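Local atomic coordinates of member of DUF4221 family (Bacteroides vulgatus, PDB entry 3S9J), a protein that is of unknown function but folds as a six-bladed beta-propeller belonging to the DUF4221 family. Residues R266-M271 and F282-Y287. Numbering follows the deposited sequence.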
loop_
_atom_site.group_PDB
_atom_site.type_symbol
_atom_site.label_atom_id
_atom_site.label_comp_id
_atom_site.label_asym_id
_atom_site.label_seq_id
_atom_site.Cartn_x
_atom_site.Cartn_y
_atom_site.Cartn_z
ATOM N N ARG A 266 -4.561 3.345 14.612
ATOM C CA ARG A 266 -4.828 3.992 13.337
ATOM C C ARG A 266 -5.222 2.936 12.350
ATOM O O ARG A 266 -5.019 1.734 12.581
ATOM C CB ARG A 266 -3.601 4.729 12.797
ATOM C CG ARG A 266 -2.386 3.869 12.538
ATOM C CD ARG A 266 -1.292 4.698 11.859
ATOM N NE ARG A 266 0.016 4.038 11.898
ATOM C CZ ARG A 266 1.167 4.621 11.550
ATOM N NH1 ARG A 266 1.200 5.878 11.125
ATOM N NH2 ARG A 266 2.310 3.947 11.649
ATOM N N TYR A 267 -5.783 3.384 11.239
ATOM C CA TYR A 267 -6.086 2.481 10.148
ATOM C C TYR A 267 -4.834 2.331 9.278
ATOM O O TYR A 267 -3.889 3.139 9.348
ATOM C CB TYR A 267 -7.326 2.957 9.359
ATOM C CG TYR A 267 -8.502 2.939 10.306
ATOM C CD1 TYR A 267 -9.163 1.749 10.566
ATOM C CD2 TYR A 267 -8.827 4.044 11.060
ATOM C CE1 TYR A 267 -10.173 1.674 11.512
ATOM C CE2 TYR A 267 -9.859 3.981 12.011
ATOM C CZ TYR A 267 -10.508 2.793 12.232
ATOM O OH TYR A 267 -11.511 2.716 13.179
ATOM N N TRP A 268 -4.827 1.266 8.473
ATOM C CA TRP A 268 -3.706 1.018 7.558
ATOM C C TRP A 268 -4.281 0.692 6.170
ATOM O O TRP A 268 -4.992 1.538 5.633
ATOM C CB TRP A 268 -2.699 -0.006 8.117
ATOM C CG TRP A 268 -1.331 0.108 7.502
ATOM C CD1 TRP A 268 -0.700 -0.812 6.718
ATOM C CD2 TRP A 268 -0.442 1.210 7.617
ATOM N NE1 TRP A 268 0.532 -0.351 6.347
ATOM C CE2 TRP A 268 0.716 0.895 6.874
ATOM C CE3 TRP A 268 -0.512 2.453 8.261
ATOM C CZ2 TRP A 268 1.791 1.753 6.782
ATOM C CZ3 TRP A 268 0.583 3.311 8.158
ATOM C CH2 TRP A 268 1.716 2.954 7.419
ATOM N N HIS A 269 -4.023 -0.493 5.598
ATOM C CA HIS A 269 -4.476 -0.782 4.243
ATOM C C HIS A 269 -5.986 -0.636 4.072
ATOM O O HIS A 269 -6.773 -1.027 4.952
ATOM C CB HIS A 269 -4.204 -2.229 3.818
ATOM C CG HIS A 269 -2.817 -2.729 4.050
ATOM N ND1 HIS A 269 -1.707 -2.192 3.423
ATOM C CD2 HIS A 269 -2.388 -3.815 4.727
ATOM C CE1 HIS A 269 -0.647 -2.908 3.747
ATOM N NE2 HIS A 269 -1.031 -3.894 4.548
ATOM N N ILE A 270 -6.385 -0.136 2.909
ATOM C CA ILE A 270 -7.686 -0.466 2.349
ATOM C C ILE A 270 -7.414 -1.288 1.082
ATOM O O ILE A 270 -6.626 -0.899 0.228
ATOM C CB ILE A 270 -8.593 0.790 2.114
ATOM C CG1 ILE A 270 -10.009 0.395 1.611
ATOM C CG2 ILE A 270 -7.936 1.791 1.160
ATOM C CD1 ILE A 270 -10.842 -0.390 2.649
HETATM N N MSE A 271 -8.074 -2.438 0.969
HETATM C CA MSE A 271 -7.808 -3.373 -0.114
HETATM C C MSE A 271 -9.111 -3.861 -0.720
HETATM O O MSE A 271 -10.004 -4.311 -0.006
HETATM C CB MSE A 271 -7.006 -4.575 0.393
HETATM C CG MSE A 271 -5.752 -4.217 1.023
HETATM SE SE MSE A 271 -4.781 -5.844 1.528
HETATM C CE MSE A 271 -4.803 -6.771 0.228
ATOM N N PHE A 282 -7.609 -2.635 7.245
ATOM C CA PHE A 282 -6.797 -3.050 8.385
ATOM C C PHE A 282 -6.798 -1.930 9.439
ATOM O O PHE A 282 -6.740 -0.746 9.092
ATOM C CB PHE A 282 -5.353 -3.322 7.932
ATOM C CG PHE A 282 -5.165 -4.633 7.186
ATOM C CD1 PHE A 282 -5.810 -4.867 5.974
ATOM C CD2 PHE A 282 -4.337 -5.616 7.683
ATOM C CE1 PHE A 282 -5.629 -6.065 5.299
ATOM C CE2 PHE A 282 -4.155 -6.818 7.022
ATOM C CZ PHE A 282 -4.798 -7.038 5.801
ATOM N N ALA A 283 -6.833 -2.312 10.716
ATOM C CA ALA A 283 -6.811 -1.357 11.832
ATOM C C ALA A 283 -5.737 -1.793 12.815
ATOM O O ALA A 283 -5.665 -2.973 13.139
ATOM C CB ALA A 283 -8.169 -1.343 12.512
ATOM N N GLU A 284 -4.907 -0.849 13.257
ATOM C CA GLU A 284 -3.881 -1.112 14.240
ATOM C C GLU A 284 -4.441 -0.794 15.625
ATOM O O GLU A 284 -4.967 0.286 15.843
ATOM C CB GLU A 284 -2.637 -0.264 13.973
ATOM C CG GLU A 284 -2.095 -0.380 12.561
ATOM C CD GLU A 284 -0.723 0.260 12.348
ATOM O OE1 GLU A 284 -0.283 1.133 13.138
ATOM O OE2 GLU A 284 -0.057 -0.141 11.362
HETATM N N MSE A 285 -4.289 -1.733 16.550
HETATM C CA MSE A 285 -4.742 -1.556 17.925
HETATM C C MSE A 285 -3.775 -0.690 18.705
HETATM O O MSE A 285 -2.597 -0.581 18.342
HETATM C CB MSE A 285 -4.877 -2.899 18.610
HETATM C CG MSE A 285 -5.876 -3.858 17.937
HETATM SE SE MSE A 285 -7.690 -3.224 17.902
HETATM C CE MSE A 285 -7.799 -2.519 16.092
ATOM N N PRO A 286 -4.242 -0.121 19.836
ATOM C CA PRO A 286 -3.323 0.707 20.592
ATOM C C PRO A 286 -2.129 -0.053 21.156
ATOM O O PRO A 286 -2.246 -1.238 21.534
ATOM C CB PRO A 286 -4.187 1.261 21.737
ATOM C CG PRO A 286 -5.609 1.035 21.340
ATOM C CD PRO A 286 -5.586 -0.162 20.423
ATOM N N TYR A 287 -1.009 0.671 21.265
ATOM C CA TYR A 287 0.237 0.115 21.751
ATOM C C TYR A 287 1.064 1.221 22.374
ATOM O O TYR A 287 0.829 2.425 22.133
ATOM C CB TYR A 287 0.970 -0.434 20.523
ATOM C CG TYR A 287 2.097 -1.417 20.746
ATOM C CD1 TYR A 287 1.844 -2.750 20.842
ATOM C CD2 TYR A 287 3.416 -0.983 20.800
ATOM C CE1 TYR A 287 2.874 -3.667 21.025
ATOM C CE2 TYR A 287 4.455 -1.878 20.968
ATOM C CZ TYR A 287 4.171 -3.225 21.060
ATOM O OH TYR A 287 5.171 -4.153 21.208
HETATM O O HOH W 1 2.475 1.416 13.303
#
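His269 drives its ring edge into the face of Phe282 in a T-shaped stack, with centroids 4.9 Å apart and planes at 88°. His269 CD2 lies over the middle of the phenyl ring, while His269 CB packs 3.8 Å from Phe282 CD1. Met271 adds an oblique Met-aromatic contact, its SE (selenomethionine) 3.9 Å from Phe282 CE1. Two backbone bonds add to this packing: Trp268 N donates to Phe282 O at 2.8 Å and His269 O accepts from Phe282 N at 2.9 Å. Trp268 and His269 together face Phe282 alone, which makes this a beta bulge. Tyr267 and Ala283 form the adjacent non-hydrogen-bonded pair.

The looser, wetter side is the partly exposed Arg266; Glu284 itself is buried. Arg266 N reaches Glu284 O through a weak bond of 3.3 Å, although Glu284 N bonds back to Arg266 O at 2.7 Å. With CG between the backbone N and carbonyl carbon (chi1 60°), the extended arginine chain runs alongside Glu284. Arg266 NE makes a salt bridge to Glu284 OE1 at 3.2 Å, approaching from 57° out of the carboxylate plane, and a water links Arg266 NH2 to the same oxygen. Trp268 CZ3 lies over the guanidinium. Exchanging Arg266 for an alanine is likely to leave Glu284 OE1 dependent on Lys302 for its charge partner and to strip the guanidinium from the indole of Trp268. Glu284 OE2 approaches that indole obliquely and hydrogen-bonds Tyr328 OH.

The two strands form an antiparallel hairpin, with 266-273 at the edge of a four-stranded propeller blade. Strand 304-309 flanks 278-284 within it, while strands 327-334 and 337-341 of the adjacent sheet pack against Phe282 and Met271.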